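Bse634I restriction endonuclease (Geobacillus stearothermophilus, PDB 1KNV) is a type II restriction endonuclease of the PDDEXK clan that probably cleaves double-stranded DNA at a specific recognition sequence with the help of metal ions. Local coordinates at residues R23-I31 and A70-V81. Residues are numbered along the deposited sequence; the frame is centred on the assembly and turned at random.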
ATOM      1  N   ARG B  23      18.664  29.733 -42.519  1.00 43.31           N
ATOM      2  CA  ARG B  23      18.102  28.635 -41.734  1.00 41.74           C
ATOM      3  C   ARG B  23      18.334  27.308 -42.447  1.00 39.76           C
ATOM      4  O   ARG B  23      18.203  27.220 -43.666  1.00 39.07           O
ATOM      5  CB  ARG B  23      16.593  28.820 -41.536  1.00 42.94           C
ATOM      6  CG  ARG B  23      15.793  28.665 -42.819  1.00 43.69           C
ATOM      7  CD  ARG B  23      14.331  28.330 -42.564  1.00 44.45           C
ATOM      8  NE  ARG B  23      13.437  29.454 -42.835  1.00 44.67           N
ATOM      9  CZ  ARG B  23      13.149  30.413 -41.960  1.00 44.95           C
ATOM     10  NH1 ARG B  23      13.686  30.396 -40.742  1.00 44.83           N
ATOM     11  NH2 ARG B  23      12.316  31.390 -42.303  1.00 45.12           N
ATOM     12  N   ILE B  24      18.686  26.276 -41.695  1.00 37.88           N
ATOM     13  CA  ILE B  24      18.890  24.970 -42.302  1.00 36.81           C
ATOM     14  C   ILE B  24      17.528  24.301 -42.468  1.00 36.82           C
ATOM     15  O   ILE B  24      16.626  24.508 -41.661  1.00 38.47           O
ATOM     16  CB  ILE B  24      19.771  24.071 -41.428  1.00 35.93           C
ATOM     17  CG1 ILE B  24      21.144  24.716 -41.247  1.00 34.87           C
ATOM     18  CG2 ILE B  24      19.884  22.685 -42.055  1.00 34.45           C
ATOM     19  CD1 ILE B  24      22.058  23.940 -40.333  1.00 35.16           C
ATOM     20  N   LYS B  25      17.378  23.516 -43.525  1.00 36.18           N
ATOM     21  CA  LYS B  25      16.130  22.807 -43.782  1.00 35.39           C
ATOM     22  C   LYS B  25      16.474  21.321 -43.672  1.00 34.61           C
ATOM     23  O   LYS B  25      16.759  20.664 -44.674  1.00 35.14           O
ATOM     24  CB  LYS B  25      15.614  23.146 -45.184  1.00 35.71           C
ATOM     25  CG  LYS B  25      15.438  24.637 -45.432  1.00 35.65           C
ATOM     26  CD  LYS B  25      14.514  25.261 -44.405  1.00 36.21           C
ATOM     27  CE  LYS B  25      13.106  24.722 -44.547  1.00 36.73           C
ATOM     28  NZ  LYS B  25      12.599  24.979 -45.916  1.00 37.31           N
ATOM     29  N   PRO B  26      16.449  20.778 -42.442  1.00 33.55           N
ATOM     30  CA  PRO B  26      16.766  19.374 -42.160  1.00 32.50           C
ATOM     31  C   PRO B  26      16.059  18.339 -43.005  1.00 31.31           C
ATOM     32  O   PRO B  26      16.665  17.365 -43.432  1.00 31.80           O
ATOM     33  CB  PRO B  26      16.437  19.232 -40.673  1.00 32.49           C
ATOM     34  CG  PRO B  26      15.371  20.258 -40.460  1.00 32.99           C
ATOM     35  CD  PRO B  26      15.891  21.431 -41.246  1.00 33.32           C
ATOM     36  N   PHE B  27      14.779  18.555 -43.258  1.00 31.74           N
ATOM     37  CA  PHE B  27      13.996  17.604 -44.030  1.00 31.99           C
ATOM     38  C   PHE B  27      14.357  17.568 -45.505  1.00 32.25           C
ATOM     39  O   PHE B  27      14.325  16.506 -46.125  1.00 32.95           O
ATOM     40  CB  PHE B  27      12.512  17.897 -43.820  1.00 31.09           C
ATOM     41  CG  PHE B  27      12.106  17.872 -42.371  1.00 31.51           C
ATOM     42  CD1 PHE B  27      11.362  18.908 -41.823  1.00 31.48           C
ATOM     43  CD2 PHE B  27      12.497  16.819 -41.544  1.00 31.56           C
ATOM     44  CE1 PHE B  27      11.011  18.897 -40.468  1.00 32.20           C
ATOM     45  CE2 PHE B  27      12.153  16.798 -40.193  1.00 31.66           C
ATOM     46  CZ  PHE B  27      11.409  17.839 -39.654  1.00 31.81           C
ATOM     47  N   ASN B  28      14.706  18.717 -46.074  1.00 33.41           N
ATOM     48  CA  ASN B  28      15.093  18.749 -47.480  1.00 34.64           C
ATOM     49  C   ASN B  28      16.460  18.091 -47.622  1.00 33.87           C
ATOM     50  O   ASN B  28      16.761  17.477 -48.644  1.00 33.18           O
ATOM     51  CB  ASN B  28      15.145  20.183 -48.014  1.00 35.83           C
ATOM     52  CG  ASN B  28      13.796  20.877 -47.948  1.00 37.72           C
ATOM     53  OD1 ASN B  28      12.746  20.256 -48.147  1.00 38.21           O
ATOM     54  ND2 ASN B  28      13.819  22.178 -47.683  1.00 38.70           N
ATOM     55  N   ALA B  29      17.281  18.216 -46.587  1.00 33.47           N
ATOM     56  CA  ALA B  29      18.602  17.614 -46.604  1.00 33.72           C
ATOM     57  C   ALA B  29      18.432  16.105 -46.680  1.00 34.36           C
ATOM     58  O   ALA B  29      19.123  15.433 -47.449  1.00 35.09           O
ATOM     59  CB  ALA B  29      19.374  17.988 -45.343  1.00 33.60           C
ATOM     60  N   LEU B  30      17.499  15.580 -45.886  1.00 34.15           N
ATOM     61  CA  LEU B  30      17.233  14.141 -45.844  1.00 33.28           C
ATOM     62  C   LEU B  30      16.749  13.596 -47.176  1.00 33.99           C
ATOM     63  O   LEU B  30      17.264  12.596 -47.674  1.00 33.86           O
ATOM     64  CB  LEU B  30      16.196  13.823 -44.767  1.00 31.00           C
ATOM     65  CG  LEU B  30      16.688  13.868 -43.325  1.00 29.12           C
ATOM     66  CD1 LEU B  30      15.515  13.751 -42.394  1.00 28.95           C
ATOM     67  CD2 LEU B  30      17.665  12.744 -43.080  1.00 28.14           C
ATOM     68  N   ILE B  31      15.748  14.254 -47.741  1.00 35.10           N
ATOM     69  CA  ILE B  31      15.183  13.831 -49.011  1.00 37.86           C
ATOM     70  C   ILE B  31      16.227  13.869 -50.123  1.00 39.11           C
ATOM     71  O   ILE B  31      16.371  12.913 -50.886  1.00 39.70           O
ATOM     72  CB  ILE B  31      13.994  14.725 -49.390  1.00 37.68           C
ATOM     73  CG1 ILE B  31      12.956  14.688 -48.270  1.00 37.90           C
ATOM     74  CG2 ILE B  31      13.381  14.250 -50.694  1.00 38.45           C
ATOM     75  CD1 ILE B  31      11.785  15.574 -48.519  1.00 38.47           C
ATOM     76  N   ALA B  70      23.113  25.788 -34.478  1.00 41.34           N
ATOM     77  CA  ALA B  70      22.158  25.489 -35.543  1.00 40.84           C
ATOM     78  C   ALA B  70      22.370  24.069 -36.048  1.00 41.09           C
ATOM     79  O   ALA B  70      21.406  23.346 -36.318  1.00 40.89           O
ATOM     80  CB  ALA B  70      22.321  26.483 -36.692  1.00 39.82           C
ATOM     81  N   PHE B  71      23.638  23.676 -36.165  1.00 41.25           N
ATOM     82  CA  PHE B  71      23.984  22.337 -36.630  1.00 41.47           C
ATOM     83  C   PHE B  71      23.705  21.256 -35.591  1.00 40.52           C
ATOM     84  O   PHE B  71      23.176  20.201 -35.931  1.00 40.76           O
ATOM     85  CB  PHE B  71      25.459  22.273 -37.066  1.00 42.10           C
ATOM     86  CG  PHE B  71      25.701  22.778 -38.469  1.00 42.12           C
ATOM     87  CD1 PHE B  71      26.415  23.953 -38.692  1.00 41.78           C
ATOM     88  CD2 PHE B  71      25.178  22.096 -39.564  1.00 41.60           C
ATOM     89  CE1 PHE B  71      26.599  24.441 -39.983  1.00 40.79           C
ATOM     90  CE2 PHE B  71      25.359  22.576 -40.855  1.00 41.44           C
ATOM     91  CZ  PHE B  71      26.070  23.752 -41.064  1.00 40.96           C
ATOM     92  N   SER B  72      24.056  21.514 -34.333  1.00 39.62           N
ATOM     93  CA  SER B  72      23.820  20.542 -33.273  1.00 38.83           C
ATOM     94  C   SER B  72      22.331  20.263 -33.182  1.00 38.01           C
ATOM     95  O   SER B  72      21.916  19.139 -32.904  1.00 37.61           O
ATOM     96  CB  SER B  72      24.311  21.069 -31.928  1.00 39.99           C
ATOM     97  OG  SER B  72      24.215  20.056 -30.939  1.00 41.96           O
ATOM     98  N   ASN B  73      21.528  21.293 -33.415  1.00 36.47           N
ATOM     99  CA  ASN B  73      20.079  21.147 -33.377  1.00 35.76           C
ATOM    100  C   ASN B  73      19.577  20.359 -34.580  1.00 34.82           C
ATOM    101  O   ASN B  73      18.702  19.510 -34.448  1.00 35.13           O
ATOM    102  CB  ASN B  73      19.401  22.517 -33.365  1.00 36.04           C
ATOM    103  CG  ASN B  73      19.559  23.235 -32.042  1.00 36.07           C
ATOM    104  OD1 ASN B  73      19.153  24.385 -31.908  1.00 36.13           O
ATOM    105  ND2 ASN B  73      20.145  22.559 -31.054  1.00 35.75           N
ATOM    106  N   THR B  74      20.122  20.649 -35.755  1.00 33.48           N
ATOM    107  CA  THR B  74      19.701  19.948 -36.956  1.00 31.61           C
ATOM    108  C   THR B  74      20.023  18.457 -36.881  1.00 30.25           C
ATOM    109  O   THR B  74      19.234  17.636 -37.328  1.00 29.87           O
ATOM    110  CB  THR B  74      20.342  20.564 -38.204  1.00 32.38           C
ATOM    111  OG1 THR B  74      19.868  21.909 -38.361  1.00 33.33           O
ATOM    112  CG2 THR B  74      19.974  19.768 -39.431  1.00 31.59           C
ATOM    113  N   ARG B  75      21.172  18.102 -36.314  1.00 29.48           N
ATOM    114  CA  ARG B  75      21.527  16.690 -36.183  1.00 30.01           C
ATOM    115  C   ARG B  75      20.497  15.964 -35.311  1.00 29.99           C
ATOM    116  O   ARG B  75      20.204  14.781 -35.522  1.00 30.49           O
ATOM    117  CB  ARG B  75      22.911  16.536 -35.553  1.00 30.39           C
ATOM    118  CG  ARG B  75      24.067  16.924 -36.439  1.00 31.52           C
ATOM    119  CD  ARG B  75      25.365  16.857 -35.654  1.00 32.50           C
ATOM    120  NE  ARG B  75      25.798  15.498 -35.327  1.00 32.24           N
ATOM    121  CZ  ARG B  75      26.568  14.753 -36.114  1.00 33.51           C
ATOM    122  NH1 ARG B  75      26.987  15.225 -37.280  1.00 34.17           N
ATOM    123  NH2 ARG B  75      26.957  13.548 -35.722  1.00 33.61           N
ATOM    124  N   GLY B  76      19.959  16.676 -34.321  1.00 29.98           N
ATOM    125  CA  GLY B  76      18.956  16.098 -33.441  1.00 28.20           C
ATOM    126  C   GLY B  76      17.697  15.796 -34.232  1.00 28.40           C
ATOM    127  O   GLY B  76      17.129  14.712 -34.117  1.00 29.42           O
ATOM    128  N   THR B  77      17.260  16.754 -35.044  1.00 27.90           N
ATOM    129  CA  THR B  77      16.075  16.565 -35.870  1.00 26.75           C
ATOM    130  C   THR B  77      16.283  15.408 -36.836  1.00 28.67           C
ATOM    131  O   THR B  77      15.354  14.648 -37.119  1.00 29.57           O
ATOM    132  CB  THR B  77      15.768  17.812 -36.667  1.00 26.00           C
ATOM    133  OG1 THR B  77      15.465  18.881 -35.764  1.00 26.50           O
ATOM    134  CG2 THR B  77      14.589  17.570 -37.594  1.00 25.75           C
ATOM    135  N   TRP B  78      17.506  15.276 -37.349  1.00 29.24           N
ATOM    136  CA  TRP B  78      17.823  14.188 -38.263  1.00 28.47           C
ATOM    137  C   TRP B  78      17.794  12.866 -37.499  1.00 27.94           C
ATOM    138  O   TRP B  78      17.250  11.871 -37.979  1.00 29.22           O
ATOM    139  CB  TRP B  78      19.208  14.381 -38.901  1.00 28.72           C
ATOM    140  CG  TRP B  78      19.258  15.444 -39.961  1.00 28.97           C
ATOM    141  CD1 TRP B  78      18.250  15.803 -40.818  1.00 29.20           C
ATOM    142  CD2 TRP B  78      20.382  16.256 -40.304  1.00 28.91           C
ATOM    143  NE1 TRP B  78      18.681  16.788 -41.670  1.00 29.23           N
ATOM    144  CE2 TRP B  78      19.987  17.085 -41.376  1.00 29.33           C
ATOM    145  CE3 TRP B  78      21.688  16.366 -39.808  1.00 29.19           C
ATOM    146  CZ2 TRP B  78      20.852  18.009 -41.960  1.00 29.63           C
ATOM    147  CZ3 TRP B  78      22.547  17.285 -40.386  1.00 28.54           C
ATOM    148  CH2 TRP B  78      22.126  18.096 -41.452  1.00 29.45           C
ATOM    149  N   PHE B  79      18.377  12.858 -36.306  1.00 26.42           N
ATOM    150  CA  PHE B  79      18.402  11.648 -35.498  1.00 26.38           C
ATOM    151  C   PHE B  79      16.985  11.181 -35.189  1.00 26.60           C
ATOM    152  O   PHE B  79      16.699   9.986 -35.212  1.00 26.97           O
ATOM    153  CB  PHE B  79      19.142  11.901 -34.196  1.00 25.69           C
ATOM    154  CG  PHE B  79      19.227  10.700 -33.324  1.00 25.75           C
ATOM    155  CD1 PHE B  79      19.981   9.601 -33.716  1.00 25.84           C
ATOM    156  CD2 PHE B  79      18.548  10.657 -32.111  1.00 26.04           C
ATOM    157  CE1 PHE B  79      20.065   8.470 -32.912  1.00 25.81           C
ATOM    158  CE2 PHE B  79      18.620   9.534 -31.297  1.00 25.67           C
ATOM    159  CZ  PHE B  79      19.383   8.436 -31.700  1.00 26.78           C
ATOM    160  N   GLU B  80      16.111  12.136 -34.889  1.00 26.40           N
ATOM    161  CA  GLU B  80      14.714  11.859 -34.581  1.00 26.55           C
ATOM    162  C   GLU B  80      14.045  11.200 -35.776  1.00 25.71           C
ATOM    163  O   GLU B  80      13.261  10.255 -35.621  1.00 24.86           O
ATOM    164  CB  GLU B  80      13.981  13.162 -34.232  1.00 28.34           C
ATOM    165  CG  GLU B  80      14.166  13.633 -32.785  1.00 32.39           C
ATOM    166  CD  GLU B  80      13.887  15.124 -32.595  1.00 33.44           C
ATOM    167  OE1 GLU B  80      12.939  15.638 -33.221  1.00 34.89           O
ATOM    168  OE2 GLU B  80      14.604  15.783 -31.809  1.00 35.21           O
ATOM    169  N   VAL B  81      14.348  11.702 -36.971  1.00 25.31           N
ATOM    170  CA  VAL B  81      13.772  11.138 -38.188  1.00 24.41           C
ATOM    171  C   VAL B  81      14.314   9.727 -38.403  1.00 24.86           C
ATOM    172  O   VAL B  81      13.569   8.818 -38.772  1.00 24.90           O
ATOM    173  CB  VAL B  81      14.092  12.001 -39.432  1.00 23.33           C
ATOM    174  CG1 VAL B  81      13.589  11.308 -40.691  1.00 22.13           C
ATOM    175  CG2 VAL B  81      13.438  13.362 -39.295  1.00 22.47           C
TER
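The W78 indole meets P26 O at its edge, in the ring plane, and has T74 CG2 of its own helix over one face; I24 CD1 lies over one face of the F71 ring, both methyls offset toward the rim, and V81 CG2 reaches the edge of the F27 ring. This is helix-helix packing in a Cfr10I/Bse634I-family enzyme of the PDDEXK clan: the N-terminal hairpin (strands 11-16 and 19-24) leads through the N-cap residue K25 into helix 26-33, which crosses helix 68-93 at -56°, the short segment axes 10.0 Å apart. The CD1 methyl of I24 makes a CH-pi contact, 3.9 Å from the F71 ring centroid, and also touches T74 OG1. With OG1 bonded to A70 O, T74 CG2, anti to the backbone N, points to P26 CB, 3.8 Å away. Farther along, L30 CD1 and V81 CG1 meet tip to tip at 3.5 Å, and T77 CG2 approaches F27 CE2 at 3.6 Å. Helix 43-60 backs W78 through L47 and L50, and L176 of helix 169-176 touches F27 and V81. P26 O is gripped twice, from opposite faces of its carbonyl plane: by L30 N within the helix and by W78 NE1, 2.7 Å from P26 O with an N-H...O angle of 153°.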